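Local coordinates for protein beta-lactamase (Francisella tularensis subsp. tularensis, PDB 3P09) that is a class A beta-lactamase that probably hydrolyses beta-lactams to substituted beta-amino acids and so is linked to antibiotic resistance, at residues P268-E271 and E272-Q275; I62-V65 and F66-L69; K175-P178 and K179-T182. One frame throughout, in Å; residues are numbered along the deposited sequence.

Contact 1: P268-E271 and E272-Q275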
loop_
_atom_site.group_PDB
_atom_site.type_symbol
_atom_site.label_atom_id
_atom_site.label_comp_id
_atom_site.label_asym_id
_atom_site.label_seq_id
_atom_site.Cartn_x
_atom_site.Cartn_y
_atom_site.Cartn_z
ATOM N N PRO A 268 17.010 -10.202 -2.138
ATOM C CA PRO A 268 16.657 -9.084 -1.259
ATOM C C PRO A 268 15.830 -8.024 -1.985
ATOM O O PRO A 268 15.762 -8.022 -3.211
ATOM C CB PRO A 268 18.022 -8.515 -0.866
ATOM C CG PRO A 268 18.892 -8.823 -2.014
ATOM C CD PRO A 268 18.424 -10.153 -2.554
ATOM N N SER A 269 15.203 -7.135 -1.227
ATOM C CA SER A 269 14.405 -6.057 -1.813
ATOM C C SER A 269 15.234 -5.186 -2.769
ATOM O O SER A 269 16.465 -5.111 -2.662
ATOM C CB SER A 269 13.807 -5.191 -0.708
ATOM O OG SER A 269 14.843 -4.522 -0.008
ATOM N N ASN A 270 14.554 -4.521 -3.693
ATOM C CA ASN A 270 15.226 -3.705 -4.693
ATOM C C ASN A 270 14.474 -2.395 -4.874
ATOM O O ASN A 270 13.493 -2.342 -5.604
ATOM C CB ASN A 270 15.288 -4.469 -6.026
ATOM C CG ASN A 270 15.996 -3.686 -7.122
ATOM O OD1 ASN A 270 16.190 -2.472 -7.017
ATOM N ND2 ASN A 270 16.385 -4.381 -8.182
ATOM N N GLU A 271 14.922 -1.348 -4.189
ATOM C CA GLU A 271 14.286 -0.037 -4.290
ATOM C C GLU A 271 14.701 0.701 -5.565
ATOM O O GLU A 271 13.962 1.542 -6.082
ATOM C CB GLU A 271 14.619 0.811 -3.058
ATOM C CG GLU A 271 14.028 0.270 -1.749
ATOM C CD GLU A 271 14.168 1.252 -0.585
ATOM O OE1 GLU A 271 15.311 1.650 -0.272
ATOM O OE2 GLU A 271 13.128 1.633 0.007
ATOM N N GLU A 272 15.878 0.386 -6.082
ATOM C CA GLU A 272 16.392 1.124 -7.233
ATOM C C GLU A 272 15.519 0.919 -8.464
ATOM O O GLU A 272 15.323 1.841 -9.255
ATOM C CB GLU A 272 17.836 0.725 -7.546
ATOM C CG GLU A 272 18.641 0.318 -6.323
ATOM C CD GLU A 272 19.661 1.361 -5.915
ATOM O OE1 GLU A 272 20.356 1.899 -6.806
ATOM O OE2 GLU A 272 19.767 1.641 -4.699
ATOM N N ILE A 273 14.999 -0.288 -8.645
ATOM C CA ILE A 273 14.148 -0.517 -9.799
ATOM C C ILE A 273 12.857 0.307 -9.709
ATOM O O ILE A 273 12.377 0.830 -10.717
ATOM C CB ILE A 273 13.845 -1.997 -10.031
ATOM C CG1 ILE A 273 13.350 -2.204 -11.464
ATOM C CG2 ILE A 273 12.823 -2.530 -9.010
ATOM C CD1 ILE A 273 13.036 -3.659 -11.794
ATOM N N ILE A 274 12.310 0.432 -8.502
ATOM C CA ILE A 274 11.164 1.287 -8.288
ATOM C C ILE A 274 11.537 2.734 -8.645
ATOM O O ILE A 274 10.779 3.434 -9.325
ATOM C CB ILE A 274 10.661 1.239 -6.820
ATOM C CG1 ILE A 274 10.494 -0.204 -6.347
ATOM C CG2 ILE A 274 9.349 2.011 -6.680
ATOM C CD1 ILE A 274 9.441 -0.967 -7.084
ATOM N N GLN A 275 12.701 3.184 -8.194
ATOM C CA GLN A 275 13.126 4.548 -8.503
ATOM C C GLN A 275 13.153 4.784 -10.005
ATOM O O GLN A 275 12.676 5.808 -10.507
ATOM C CB GLN A 275 14.506 4.833 -7.921
ATOM C CG GLN A 275 14.548 4.732 -6.420
ATOM C CD GLN A 275 15.957 4.796 -5.899
ATOM O OE1 GLN A 275 16.908 4.855 -6.677
ATOM N NE2 GLN A 275 16.106 4.782 -4.579
#

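Contact 2: I62-V65 and F66-L69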
loop_
_atom_site.group_PDB
_atom_site.type_symbol
_atom_site.label_atom_id
_atom_site.label_comp_id
_atom_site.label_asym_id
_atom_site.label_seq_id
_atom_site.Cartn_x
_atom_site.Cartn_y
_atom_site.Cartn_z
ATOM N N ILE A 62 1.631 -8.868 -1.904
ATOM C CA ILE A 62 1.139 -7.556 -1.491
ATOM C C ILE A 62 1.970 -7.005 -0.323
ATOM O O ILE A 62 2.187 -5.805 -0.220
ATOM C CB ILE A 62 -0.379 -7.585 -1.149
ATOM C CG1 ILE A 62 -0.925 -6.151 -1.007
ATOM C CG2 ILE A 62 -0.659 -8.423 0.102
ATOM C CD1 ILE A 62 -2.450 -6.092 -0.772
ATOM N N CYS A 63 2.456 -7.888 0.542
ATOM C CA CYS A 63 3.272 -7.453 1.673
ATOM C C CYS A 63 2.502 -6.400 2.485
ATOM O O CYS A 63 1.274 -6.445 2.569
ATOM C CB CYS A 63 4.617 -6.888 1.176
ATOM S SG CYS A 63 5.451 -7.918 -0.087
ATOM N N SER A 64 3.220 -5.433 3.047
ATOM C CA SER A 64 2.620 -4.425 3.912
ATOM C C SER A 64 1.662 -3.474 3.207
ATOM O O SER A 64 0.984 -2.692 3.859
ATOM C CB SER A 64 3.706 -3.610 4.616
ATOM O OG SER A 64 4.220 -4.333 5.717
ATOM N N VAL A 65 1.592 -3.526 1.885
ATOM C CA VAL A 65 0.646 -2.650 1.189
ATOM C C VAL A 65 -0.807 -2.893 1.653
ATOM O O VAL A 65 -1.642 -1.988 1.631
ATOM C CB VAL A 65 0.774 -2.787 -0.340
ATOM C CG1 VAL A 65 -0.307 -1.971 -1.053
ATOM C CG2 VAL A 65 2.161 -2.325 -0.789
ATOM N N PHE A 66 -1.109 -4.115 2.078
ATOM C CA PHE A 66 -2.463 -4.422 2.535
ATOM C C PHE A 66 -2.893 -3.437 3.628
ATOM O O PHE A 66 -4.081 -3.226 3.851
ATOM C CB PHE A 66 -2.568 -5.878 3.032
ATOM C CG PHE A 66 -2.280 -6.055 4.503
ATOM C CD1 PHE A 66 -0.976 -6.195 4.961
ATOM C CD2 PHE A 66 -3.320 -6.107 5.427
ATOM C CE1 PHE A 66 -0.716 -6.364 6.314
ATOM C CE2 PHE A 66 -3.067 -6.265 6.775
ATOM C CZ PHE A 66 -1.762 -6.392 7.223
ATOM N N LYS A 67 -1.930 -2.824 4.313
ATOM C CA LYS A 67 -2.298 -1.957 5.437
ATOM C C LYS A 67 -3.166 -0.750 5.031
ATOM O O LYS A 67 -3.923 -0.241 5.853
ATOM C CB LYS A 67 -1.056 -1.533 6.243
ATOM C CG LYS A 67 -0.422 -2.722 6.981
ATOM C CD LYS A 67 1.015 -2.442 7.426
ATOM C CE LYS A 67 1.606 -3.698 8.086
ATOM N NZ LYS A 67 3.048 -3.502 8.427
ATOM N N PHE A 68 -3.079 -0.292 3.783
ATOM C CA PHE A 68 -3.953 0.821 3.389
ATOM C C PHE A 68 -5.389 0.363 3.129
ATOM O O PHE A 68 -6.340 1.119 3.342
ATOM C CB PHE A 68 -3.372 1.688 2.241
ATOM C CG PHE A 68 -3.686 1.190 0.835
ATOM C CD1 PHE A 68 -4.967 1.316 0.294
ATOM C CD2 PHE A 68 -2.672 0.659 0.039
ATOM C CE1 PHE A 68 -5.244 0.887 -1.003
ATOM C CE2 PHE A 68 -2.941 0.215 -1.270
ATOM C CZ PHE A 68 -4.230 0.335 -1.784
ATOM N N LEU A 69 -5.549 -0.882 2.694
ATOM C CA LEU A 69 -6.888 -1.469 2.563
ATOM C C LEU A 69 -7.550 -1.616 3.928
ATOM O O LEU A 69 -8.750 -1.367 4.102
ATOM C CB LEU A 69 -6.791 -2.846 1.914
ATOM C CG LEU A 69 -6.259 -2.817 0.489
ATOM C CD1 LEU A 69 -6.049 -4.259 -0.027
ATOM C CD2 LEU A 69 -7.231 -2.073 -0.400
#

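Contact 3: K175-P178 and K179-T182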
loop_
_atom_site.group_PDB
_atom_site.type_symbol
_atom_site.label_atom_id
_atom_site.label_comp_id
_atom_site.label_asym_id
_atom_site.label_seq_id
_atom_site.Cartn_x
_atom_site.Cartn_y
_atom_site.Cartn_z
ATOM N N LYS A 175 -1.461 -12.107 -2.541
ATOM C CA LYS A 175 -0.976 -11.319 -3.673
ATOM C C LYS A 175 -2.052 -10.371 -4.197
ATOM O O LYS A 175 -3.233 -10.513 -3.876
ATOM C CB LYS A 175 -0.512 -12.235 -4.802
ATOM C CG LYS A 175 0.720 -13.053 -4.435
ATOM C CD LYS A 175 1.325 -13.737 -5.631
ATOM C CE LYS A 175 2.492 -14.643 -5.211
ATOM N NZ LYS A 175 2.915 -15.579 -6.311
ATOM N N THR A 176 -1.629 -9.393 -4.988
ATOM C CA THR A 176 -2.576 -8.498 -5.653
ATOM C C THR A 176 -2.009 -8.204 -7.043
ATOM O O THR A 176 -0.920 -8.681 -7.369
ATOM C CB THR A 176 -2.756 -7.194 -4.830
ATOM O OG1 THR A 176 -3.735 -6.350 -5.457
ATOM C CG2 THR A 176 -1.433 -6.442 -4.723
ATOM N N THR A 177 -2.724 -7.422 -7.856
ATOM C CA THR A 177 -2.208 -6.998 -9.162
ATOM C C THR A 177 -2.002 -5.486 -9.143
ATOM O O THR A 177 -2.649 -4.782 -8.360
ATOM C CB THR A 177 -3.212 -7.298 -10.315
ATOM O OG1 THR A 177 -4.439 -6.592 -10.069
ATOM C CG2 THR A 177 -3.493 -8.812 -10.440
ATOM N N PRO A 178 -1.107 -4.975 -10.006
ATOM C CA PRO A 178 -0.951 -3.517 -10.053
ATOM C C PRO A 178 -2.285 -2.812 -10.334
ATOM O O PRO A 178 -2.584 -1.788 -9.738
ATOM C CB PRO A 178 0.040 -3.308 -11.199
ATOM C CG PRO A 178 0.873 -4.589 -11.229
ATOM C CD PRO A 178 -0.143 -5.674 -10.882
ATOM N N LYS A 179 -3.100 -3.377 -11.211
ATOM C CA LYS A 179 -4.367 -2.740 -11.555
ATOM C C LYS A 179 -5.296 -2.675 -10.344
ATOM O O LYS A 179 -5.835 -1.620 -10.012
ATOM C CB LYS A 179 -5.030 -3.494 -12.726
ATOM C CG LYS A 179 -6.270 -2.833 -13.301
ATOM C CD LYS A 179 -6.803 -3.634 -14.488
ATOM C CE LYS A 179 -8.085 -3.013 -15.035
ATOM N NZ LYS A 179 -8.654 -3.773 -16.186
ATOM N N ALA A 180 -5.464 -3.805 -9.661
ATOM C CA ALA A 180 -6.424 -3.882 -8.573
ATOM C C ALA A 180 -6.036 -2.962 -7.423
ATOM O O ALA A 180 -6.874 -2.224 -6.888
ATOM C CB ALA A 180 -6.583 -5.338 -8.080
ATOM N N ILE A 181 -4.768 -3.013 -7.037
ATOM C CA ILE A 181 -4.323 -2.287 -5.858
ATOM C C ILE A 181 -4.307 -0.785 -6.124
ATOM O O ILE A 181 -4.542 -0.000 -5.221
ATOM C CB ILE A 181 -2.943 -2.754 -5.373
ATOM C CG1 ILE A 181 -2.739 -2.338 -3.913
ATOM C CG2 ILE A 181 -1.828 -2.213 -6.284
ATOM C CD1 ILE A 181 -3.705 -3.050 -2.971
ATOM N N THR A 182 -4.083 -0.395 -7.378
ATOM C CA THR A 182 -4.029 1.019 -7.749
ATOM C C THR A 182 -5.438 1.603 -7.875
ATOM O O THR A 182 -5.693 2.711 -7.423
ATOM C CB THR A 182 -3.225 1.234 -9.071
ATOM O OG1 THR A 182 -1.883 0.785 -8.884
ATOM C CG2 THR A 182 -3.174 2.708 -9.470
#

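Contact 1: P268-E271 and E272-Q275
N270 bends its side chain forward onto the helix that follows it, and its amide oxygen OD1 accepts the backbone N-H of I273 at 3.0 Å from I273 N. The bond is fairly straight at the hydrogen, yet the donor stands above the amide plane, 46° out of it, and does not lie on a lone pair. What brings OD1 there is the first torsion of N270, which sets CG opposite the backbone N (chi1 -179°) and swings the amide over the start of the helix. The side chains of N270 and I273 cross at about a right angle, with ND2 of N270 3.9 Å from CB of I273.

The backbone carbonyl of N270 fares differently. Methyl CG2 of I273 lies 3.5 Å from N270 O, and CG1 of I274 comes to 3.8 Å from the same oxygen, which is buried here with no hydrogen-bond partner in the model. One residue on, E271 O receives Q275 N at 3.0 Å, while CG of Q275 rests 3.3 Å from that oxygen.

Beyond the backbone the chains part. E271 runs out extended from CG to a salt bridge with R215, and Q275, also extended, gives NE2 to the carbonyl of N214. E272 bends at chi2 on the exposed side, its CB 3.6 Å from N270 OD1; the two carboxylates keep apart, and their negative charge at a helix N-terminus is probably favourable. Y35 and L31 of helix 24-35, with Y259 of strand 253-260, flank I273. This is a side-chain N-cap, opening the C-terminal helix 271-289 that packs on the five-stranded sheet of the class A beta-lactamase fold.

Contact 2: I62-V65 and F66-L69
The ring of F66 has the backbone carbonyl of C63 at its edge, in the ring plane, with C63 O 3.3 Å from CD1 of F66. One face carries CG of K67, 3.7 Å above the plane and shifted toward the rim. The F68 ring likewise has CG of its neighbour L69 over one face, near the rim. V65 lies alongside F68, pointing the same way, and V65 CG1 comes within 3.4 Å of F68 CE2; a chi1 of 175° sends that methyl forward toward the ring.

Past the F66 ring, K67 stretches back along the turn, extended beyond CG, so that NZ reaches S64 OG at 3.1 Å. NZ also donates to the carbonyl of S125. Serine and lysine three residues apart at a helix start fit the SxxK pattern of serine beta-lactamases, and a sulfate, probably from the crystallisation liquor, makes a weak hydrogen bond to S64 OG, consistent with a pocket that can take an anion. K229 of strand 225-232 borders both side chains.

Behind the site, the backbone winds into helix 66-80 through F68 N, 3.1 Å from V65 O, preceded by a weak bond from F66 N to C63 O. C63 itself is tied to C233 by a disulfide. On the buried flank I62 CD1 meets F66 CB at 3.8 Å and L69 CD1 at 4.1 Å, so that one methyl of I62 touches residues four and seven positions further on.

Contact 3: K175-P178 and K179-T182
T177 holds A180 from just before the helix: its hydroxyl OG1 accepts A180 N at 3.0 Å and presses against the methyl of the same residue, with T177 OG1 3.2 Å from A180 CB. The oxygen can do this because chi1 of 60° places it between the backbone N and the carbonyl carbon of T177, facing the first turn. The carbonyl of T177 makes the next bond, T177 O accepting I181 N at 3.1 Å.

P178 O is gripped twice by a single residue. T182 N and T182 OG1 approach it from opposite faces of its plane, the hydroxyl at 2.8 Å from P178 O, and the threonine's first torsion (chi1 -61°) turns OG1 back toward the helix start to meet it. I181 packs on the inner side: its CG2 sits 3.4 Å from T177 O, and its CB 3.7 Å from T176 OG1, the side chains of T176 and I181 crossing at about a right angle. T176 OG1 is hydrogen-bonded to T155 OG1, while I181 goes on to meet F68 and L69 of helix 66-80.

Within this turn the partly exposed K179 is held much more slackly. It touches the preceding segment only near its root, K179 CB being 4.1 Å from T177 OG1, and from there the chain runs extended away from the contact, packing on Y42 of strand 38-44. Its amine is held by no bond across this turn, and a sulfate lies near it at long, weak ion-pair range. A threonine N-cap followed by proline, which has no backbone N-H, in the first turn is a classic helix start; here it marks the passage from strand 175-176 to helix 178-190.

In the fold
All three contacts begin a helix, but at different depths. Contact 2 lies about 4 Å from the centre of the chain, contact 3 about 10 Å and contact 1 about 16 Å, measured between centres. Contacts 2 and 3 touch: F68, V65 and L69 meet I181, and I62 meets T176, so the start of helix 66-80 and the turn before it pack against I181 and T176. Contact 1 touches neither, standing on the outer helix 271-289. Chemistry follows place. Contacts 1 and 3 use side-chain caps, an asparagine amide and a threonine hydroxyl, whereas 62-65 and 66-69 pair rings and methyls with a serine-lysine hydrogen bond. Acidic side chains appear only in contact 1, nearest the surface.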